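Local coordinates for protein geranylgeranyl pyrophosphate synthase (Geoglobus acetivorans, PDB 5JFQ) that builds geranylgeranyl diphosphate, with some farnesyl diphosphate, by adding isopentenyl diphosphate units to dimethylallyl diphosphate with the help of magnesium, at residues E22-Q27 with D113-E118; E57-D62 with I186-F191; T80-D85 with K97-L102. All coordinates share one frame; numbering follows the deposited sequence.

Interaction 1: E22-Q27 with D113-E118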
# COMPACT_ATOMS: atom_id res chain seq x y z
N GLU B 22 -11.49 -10.12 14.83
CA GLU B 22 -10.57 -11.21 15.12
C GLU B 22 -9.26 -11.09 14.35
O GLU B 22 -8.20 -11.40 14.89
CB GLU B 22 -11.25 -12.54 14.80
CG GLU B 22 -10.35 -13.73 14.89
CD GLU B 22 -11.03 -14.97 14.34
OE1 GLU B 22 -12.28 -15.05 14.45
OE2 GLU B 22 -10.32 -15.84 13.79
N LEU B 23 -9.32 -10.60 13.11
CA LEU B 23 -8.15 -10.45 12.27
C LEU B 23 -7.56 -9.04 12.28
O LEU B 23 -6.39 -8.88 11.93
CB LEU B 23 -8.49 -10.82 10.83
CG LEU B 23 -8.98 -12.24 10.57
CD1 LEU B 23 -9.56 -12.35 9.18
CD2 LEU B 23 -7.81 -13.18 10.72
N LEU B 24 -8.32 -8.02 12.66
CA LEU B 24 -7.75 -6.68 12.61
C LEU B 24 -7.68 -6.06 14.00
O LEU B 24 -8.25 -5.00 14.27
CB LEU B 24 -8.56 -5.80 11.64
CG LEU B 24 -8.34 -6.19 10.18
CD1 LEU B 24 -9.47 -5.67 9.29
CD2 LEU B 24 -6.96 -5.72 9.69
N LYS B 25 -6.95 -6.72 14.88
CA LYS B 25 -6.85 -6.25 16.24
C LYS B 25 -6.08 -4.93 16.29
O LYS B 25 -5.31 -4.59 15.38
CB LYS B 25 -6.15 -7.30 17.11
CG LYS B 25 -7.04 -7.92 18.13
CD LYS B 25 -7.66 -9.21 17.61
CE LYS B 25 -6.65 -10.34 17.63
NZ LYS B 25 -7.25 -11.68 17.36
N GLU B 26 -6.29 -4.17 17.36
CA GLU B 26 -5.38 -3.09 17.66
C GLU B 26 -4.15 -3.65 18.36
O GLU B 26 -4.20 -4.71 19.00
CB GLU B 26 -6.04 -2.02 18.53
CG GLU B 26 -7.13 -1.25 17.82
CD GLU B 26 -7.64 -0.07 18.61
OE1 GLU B 26 -6.81 0.72 19.11
OE2 GLU B 26 -8.88 0.06 18.74
N GLN B 27 -3.04 -2.94 18.23
CA GLN B 27 -1.72 -3.48 18.51
C GLN B 27 -0.79 -2.29 18.76
O GLN B 27 -1.22 -1.13 18.69
CB GLN B 27 -1.32 -4.39 17.35
CG GLN B 27 -0.01 -5.11 17.42
CD GLN B 27 0.39 -5.60 16.04
OE1 GLN B 27 -0.47 -6.08 15.28
NE2 GLN B 27 1.67 -5.43 15.67
N ASP B 113 -1.47 2.59 4.76
CA ASP B 113 -0.38 1.72 4.33
C ASP B 113 -0.38 0.42 5.11
O ASP B 113 -0.01 -0.63 4.57
CB ASP B 113 0.97 2.40 4.51
CG ASP B 113 1.24 3.44 3.45
OD1 ASP B 113 0.46 3.57 2.49
OD2 ASP B 113 2.27 4.14 3.58
N THR B 114 -0.79 0.48 6.38
CA THR B 114 -0.85 -0.70 7.23
C THR B 114 -2.03 -1.59 6.86
O THR B 114 -1.88 -2.80 6.67
CB THR B 114 -0.97 -0.29 8.70
OG1 THR B 114 0.19 0.46 9.10
CG2 THR B 114 -1.11 -1.54 9.57
N LEU B 115 -3.22 -1.00 6.77
CA LEU B 115 -4.36 -1.73 6.23
C LEU B 115 -4.02 -2.37 4.89
O LEU B 115 -4.36 -3.53 4.64
CB LEU B 115 -5.56 -0.78 6.10
CG LEU B 115 -6.17 -0.34 7.45
CD1 LEU B 115 -7.20 0.79 7.28
CD2 LEU B 115 -6.80 -1.53 8.19
N TYR B 116 -3.32 -1.62 4.03
CA TYR B 116 -2.98 -2.11 2.69
C TYR B 116 -2.20 -3.41 2.77
O TYR B 116 -2.54 -4.39 2.10
CB TYR B 116 -2.18 -1.03 1.96
CG TYR B 116 -2.27 -0.95 0.44
CD1 TYR B 116 -2.86 -1.95 -0.35
CD2 TYR B 116 -1.72 0.15 -0.21
CE1 TYR B 116 -2.90 -1.83 -1.75
CE2 TYR B 116 -1.74 0.29 -1.58
CZ TYR B 116 -2.33 -0.68 -2.35
OH TYR B 116 -2.31 -0.44 -3.72
N ALA B 117 -1.13 -3.44 3.56
CA ALA B 117 -0.38 -4.68 3.73
C ALA B 117 -1.22 -5.73 4.45
O ALA B 117 -1.22 -6.91 4.07
CB ALA B 117 0.92 -4.42 4.50
N GLU B 118 -1.98 -5.31 5.47
CA GLU B 118 -2.75 -6.27 6.24
C GLU B 118 -3.71 -7.03 5.34
O GLU B 118 -3.94 -8.23 5.55
CB GLU B 118 -3.48 -5.57 7.38
CG GLU B 118 -2.61 -5.40 8.63
CD GLU B 118 -3.30 -4.60 9.75
OE1 GLU B 118 -4.05 -3.64 9.44
OE2 GLU B 118 -3.06 -4.94 10.94
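Leu24 and Glu118 reach each other through similar first torsions: in both, CG is anti to the carbonyl carbon (chi1 -72° and -84°). In Glu118 the chain beyond CG is extended, which brings its carboxylate to the leucine. In the all-helical fold of the isoprenyl diphosphate synthases, the contact lays the chain leaving helix 9-23 against the middle of helix 105-123. Leu24, the first residue past the end of its helix, spends one branch on the partner: methyl CD2 lies against the carboxylate end, 3.6 Å from Glu118 OE1, and reaches Glu118 CB more distantly, at 4.2 Å. The same methyl is 4.5 Å from Leu115 CD2, one helical turn earlier, so it bridges two residues of one helix face. A leucine suits this buried place because its branched end fills the position beside the aliphatic Leu115. The acid is not left to the methyl alone: Glu118 OE2 forms a salt bridge with Arg37, whose guanidinium also donates to Lys25 O, tying both segments to one cation. Thr75 of helix 67-88 and Leu40 of helix 38-42 touch both leucines and extend the apolar patch. The turn after the helix has a bond of its own, Lys25 NZ to Glu22 O at 2.7 Å, with the ammonium in the carbonyl plane, on a lone pair, at a C=O...N angle of 138°.

Interaction 2: E57-D62 with I186-F191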
# COMPACT_ATOMS: atom_id res chain seq x y z
N GLU B 57 -21.32 -18.51 -1.75
CA GLU B 57 -22.43 -19.43 -1.59
C GLU B 57 -23.20 -19.64 -2.89
O GLU B 57 -23.66 -20.75 -3.17
CB GLU B 57 -23.37 -18.93 -0.50
CG GLU B 57 -24.40 -19.94 -0.12
CD GLU B 57 -25.32 -19.40 0.93
OE1 GLU B 57 -25.65 -20.16 1.87
OE2 GLU B 57 -25.69 -18.21 0.81
N ALA B 58 -23.33 -18.59 -3.71
CA ALA B 58 -23.92 -18.76 -5.03
C ALA B 58 -23.12 -19.73 -5.88
O ALA B 58 -23.69 -20.46 -6.69
CB ALA B 58 -24.02 -17.41 -5.74
N LEU B 59 -21.79 -19.76 -5.72
CA LEU B 59 -21.01 -20.78 -6.40
C LEU B 59 -21.17 -22.13 -5.75
O LEU B 59 -20.54 -23.10 -6.19
CB LEU B 59 -19.54 -20.38 -6.43
CG LEU B 59 -19.33 -19.20 -7.37
CD1 LEU B 59 -17.90 -18.72 -7.31
CD2 LEU B 59 -19.69 -19.62 -8.78
N GLY B 60 -22.01 -22.22 -4.73
CA GLY B 60 -22.17 -23.46 -4.01
C GLY B 60 -20.90 -23.86 -3.32
O GLY B 60 -20.49 -25.02 -3.39
N GLU B 61 -20.24 -22.91 -2.67
CA GLU B 61 -19.04 -23.21 -1.90
C GLU B 61 -19.31 -22.97 -0.43
O GLU B 61 -20.38 -22.50 -0.03
CB GLU B 61 -17.87 -22.38 -2.40
CG GLU B 61 -17.39 -22.85 -3.74
CD GLU B 61 -16.65 -24.16 -3.61
OE1 GLU B 61 -16.26 -24.49 -2.46
OE2 GLU B 61 -16.45 -24.83 -4.65
N ASP B 62 -18.34 -23.34 0.39
CA ASP B 62 -18.43 -23.03 1.81
C ASP B 62 -18.00 -21.58 1.93
O ASP B 62 -16.82 -21.26 1.82
CB ASP B 62 -17.54 -23.95 2.63
CG ASP B 62 -17.83 -23.85 4.11
OD1 ASP B 62 -18.22 -22.75 4.58
OD2 ASP B 62 -17.67 -24.87 4.80
N ILE B 186 -13.87 -12.84 -6.67
CA ILE B 186 -12.77 -13.55 -6.02
C ILE B 186 -13.14 -14.96 -5.57
O ILE B 186 -12.26 -15.84 -5.62
CB ILE B 186 -12.15 -12.72 -4.87
CG1 ILE B 186 -10.74 -13.24 -4.56
CG2 ILE B 186 -13.03 -12.67 -3.62
CD1 ILE B 186 -10.03 -12.49 -3.43
N PRO B 187 -14.38 -15.28 -5.16
CA PRO B 187 -14.67 -16.69 -4.85
C PRO B 187 -14.56 -17.59 -6.07
O PRO B 187 -14.15 -18.75 -5.95
CB PRO B 187 -16.10 -16.65 -4.28
CG PRO B 187 -16.34 -15.25 -3.89
CD PRO B 187 -15.56 -14.43 -4.89
N ALA B 188 -14.91 -17.08 -7.26
CA ALA B 188 -14.67 -17.84 -8.48
C ALA B 188 -13.20 -18.08 -8.70
O ALA B 188 -12.80 -19.11 -9.26
CB ALA B 188 -15.27 -17.12 -9.68
N VAL B 189 -12.36 -17.13 -8.30
CA VAL B 189 -10.93 -17.32 -8.43
C VAL B 189 -10.43 -18.30 -7.38
O VAL B 189 -9.66 -19.21 -7.68
CB VAL B 189 -10.18 -15.99 -8.34
CG1 VAL B 189 -8.70 -16.21 -8.57
CG2 VAL B 189 -10.75 -15.01 -9.34
N LEU B 190 -10.88 -18.11 -6.13
CA LEU B 190 -10.36 -18.91 -5.02
C LEU B 190 -10.70 -20.39 -5.18
O LEU B 190 -9.89 -21.25 -4.83
CB LEU B 190 -10.89 -18.36 -3.70
CG LEU B 190 -10.13 -17.13 -3.18
CD1 LEU B 190 -10.75 -16.51 -1.93
CD2 LEU B 190 -8.69 -17.52 -2.92
N PHE B 191 -11.88 -20.70 -5.72
CA PHE B 191 -12.38 -22.06 -5.82
C PHE B 191 -12.46 -22.53 -7.26
O PHE B 191 -13.36 -23.29 -7.63
CB PHE B 191 -13.74 -22.16 -5.14
CG PHE B 191 -13.74 -21.52 -3.80
CD1 PHE B 191 -12.64 -21.65 -2.98
CD2 PHE B 191 -14.80 -20.76 -3.39
CE1 PHE B 191 -12.61 -21.04 -1.74
CE2 PHE B 191 -14.78 -20.15 -2.15
CZ PHE B 191 -13.67 -20.29 -1.32
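Phe191 meets Glu61 where two helices end, and together with Leu59 these residues bury most of the surface here. The aliphatic part of the glutamate does the touching: CG of Glu61 lies 3.3 Å from CD2 of Phe191, and CB of Glu61 is 3.8 Å from CE2 of Phe191. The bend of the Glu61 chain at chi2 (-73°) turns its carboxylate toward the CB end of Phe191, with OE1 over one face of the ring; the two side chains run past each other in opposite directions. The carboxylate and ring planes stand 36° apart. The other face of the ring is covered by Leu190 CB, 3.7 Å above the plane of Phe191 and offset toward the rim, so the phenyl is held between its own neighbour and the glutamate. A glutamate suits this partly exposed position, with methylenes for the ring and a carboxylate whose OE2 forms a salt bridge with Lys193.

Both segments lie where helices of the all-alpha isoprenoid synthase fold come to an end, helix 47-58 on one side and helix 165-190 on the other. The first closes in a Schellman motif at Gly60, whose positive phi favours glycine, and this turn separates Leu59 from Glu61.

Leu59 makes the more buried half of the contact. Its methyl CD1 approaches the backbone of the opposite helix, 3.4 Å from Ala188 N, and lies 3.9 Å from Ala188 CB and 4.1 Å from Pro187 CB. Small or compact residues at these two positions let the leucine methyl come close to the helix backbone. Val197 and Leu201 of helix 195-221 also touch Leu59, while Pro187 packs on Thr52, Ser55 and Ala56 of helix 47-58.

Interaction 3: T80-D85 with K97-L102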
# COMPACT_ATOMS: atom_id res chain seq x y z
N THR B 80 -8.47 2.58 1.14
CA THR B 80 -8.73 3.66 0.20
C THR B 80 -9.40 4.83 0.90
O THR B 80 -8.98 5.99 0.72
CB THR B 80 -9.57 3.18 -0.99
OG1 THR B 80 -10.82 2.65 -0.53
CG2 THR B 80 -8.83 2.12 -1.78
N LEU B 81 -10.41 4.56 1.74
CA LEU B 81 -11.06 5.61 2.51
C LEU B 81 -10.03 6.52 3.17
O LEU B 81 -10.09 7.76 3.03
CB LEU B 81 -11.98 5.02 3.58
CG LEU B 81 -13.08 4.08 3.11
CD1 LEU B 81 -13.99 3.80 4.28
CD2 LEU B 81 -13.84 4.64 1.92
N VAL B 82 -9.07 5.92 3.88
CA VAL B 82 -8.11 6.69 4.65
C VAL B 82 -7.29 7.60 3.74
O VAL B 82 -7.19 8.81 3.97
CB VAL B 82 -7.21 5.74 5.46
CG1 VAL B 82 -6.13 6.50 6.15
CG2 VAL B 82 -8.06 4.96 6.46
N HIS B 83 -6.73 7.04 2.66
CA HIS B 83 -5.95 7.89 1.76
C HIS B 83 -6.83 8.87 0.98
O HIS B 83 -6.38 9.99 0.67
CB HIS B 83 -5.13 7.00 0.83
CG HIS B 83 -3.95 6.38 1.50
ND1 HIS B 83 -2.92 5.77 0.80
CD2 HIS B 83 -3.62 6.30 2.81
CE1 HIS B 83 -2.01 5.36 1.66
NE2 HIS B 83 -2.41 5.65 2.88
N ASP B 84 -8.07 8.50 0.66
CA ASP B 84 -8.95 9.42 -0.05
C ASP B 84 -9.23 10.64 0.81
O ASP B 84 -9.15 11.78 0.33
CB ASP B 84 -10.26 8.73 -0.43
CG ASP B 84 -10.11 7.82 -1.63
OD1 ASP B 84 -9.01 7.78 -2.22
OD2 ASP B 84 -11.10 7.16 -1.99
N ASP B 85 -9.54 10.42 2.09
CA ASP B 85 -9.85 11.53 2.99
C ASP B 85 -8.67 12.47 3.14
O ASP B 85 -8.86 13.67 3.35
CB ASP B 85 -10.28 10.99 4.35
CG ASP B 85 -11.61 10.28 4.30
OD1 ASP B 85 -12.32 10.44 3.28
OD2 ASP B 85 -11.95 9.56 5.26
N LYS B 97 -15.11 11.95 12.43
CA LYS B 97 -14.04 12.78 11.92
C LYS B 97 -13.08 11.93 11.10
O LYS B 97 -12.89 10.74 11.38
CB LYS B 97 -13.31 13.47 13.07
N THR B 98 -12.48 12.52 10.07
CA THR B 98 -11.59 11.73 9.24
C THR B 98 -10.29 11.44 9.99
O THR B 98 -9.93 12.10 10.97
CB THR B 98 -11.25 12.40 7.91
OG1 THR B 98 -10.71 13.71 8.12
CG2 THR B 98 -12.47 12.44 7.00
N VAL B 99 -9.60 10.41 9.49
CA VAL B 99 -8.41 9.90 10.15
C VAL B 99 -7.30 10.95 10.13
O VAL B 99 -6.61 11.15 11.14
CB VAL B 99 -7.96 8.59 9.49
CG1 VAL B 99 -6.60 8.15 10.01
CG2 VAL B 99 -9.02 7.52 9.68
N HIS B 100 -7.11 11.62 9.01
CA HIS B 100 -6.04 12.59 9.00
C HIS B 100 -6.34 13.76 9.92
O HIS B 100 -5.41 14.41 10.41
CB HIS B 100 -5.74 13.07 7.57
CG HIS B 100 -6.88 13.73 6.88
ND1 HIS B 100 -6.82 15.03 6.43
CD2 HIS B 100 -8.10 13.26 6.52
CE1 HIS B 100 -7.96 15.34 5.84
NE2 HIS B 100 -8.75 14.28 5.88
N THR B 101 -7.60 14.02 10.23
CA THR B 101 -7.87 15.14 11.12
C THR B 101 -7.61 14.76 12.57
O THR B 101 -7.06 15.56 13.33
CB THR B 101 -9.30 15.67 10.89
OG1 THR B 101 -10.25 14.60 10.91
CG2 THR B 101 -9.39 16.35 9.54
N LEU B 102 -7.96 13.54 12.98
CA LEU B 102 -7.73 13.15 14.37
C LEU B 102 -6.27 12.85 14.67
O LEU B 102 -5.81 13.07 15.79
CB LEU B 102 -8.55 11.92 14.71
CG LEU B 102 -10.04 12.14 14.70
CD1 LEU B 102 -10.69 10.79 14.63
CD2 LEU B 102 -10.40 12.85 15.98
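Asp85 packs against two residues of segment 97-102. Its OD2 lies at a slant 3.4 Å from the methyl CG2 of Thr98, and its CB is 3.8 Å from CD2 of His100. One turn back, CG2 of Val82 meets CG2 of Val99 at 4.2 Å, a pairing of two beta-branched chains. Thr98, at the N-cap position of helix 99-103, has CG2 anti to the carbonyl carbon, which turns the methyl to Asp85 and leaves OG1 (chi1 56°) between N and the carbonyl carbon, hydrogen-bonded to Asp90 O. The imidazole of His100 is backed by Thr101 CG2, 4.1 Å above the ring plane, and NE2 makes a weak hydrogen bond to Asp90 O. Were His100 an alanine, Asp85 CB would probably lose its ring neighbour and Asp90 O that weak donor. Asp84, Asp85 and Asp88 belong to the family's first DDxxD motif; Asp84 and Asp88 probably bind magnesium, as in relatives. Asp85 OD1 instead forms a salt bridge with Arg93, a probable ligand of dimethylallyl diphosphate. The carboxylate thus rests one oxygen against the Thr98 methyl and gives the other to Arg93, consistent with a second-shell residue positioning the arginine for the diphosphate.

From the N terminus, the chain leaves helix 9-23 through 22-27, where interaction 1 opens, then runs along helix 47-58 to 57-62, where interaction 2 opens. Interaction 3 opens at 80-85 and closes soon after at 97-102, a small loop nested inside both others that joins helix 67-88 to the start of helix 99-103. Interaction 1 closes next, at 113-118, joining the end of helix 9-23 to helix 105-123, and interaction 2 last, at 186-191, so these two loops cross. Interactions 1 and 3 touch where Asp113 packs on His83, near the dimer interface. Interaction 2 lies across the chain's centre from interaction 3, tying two helix ends together.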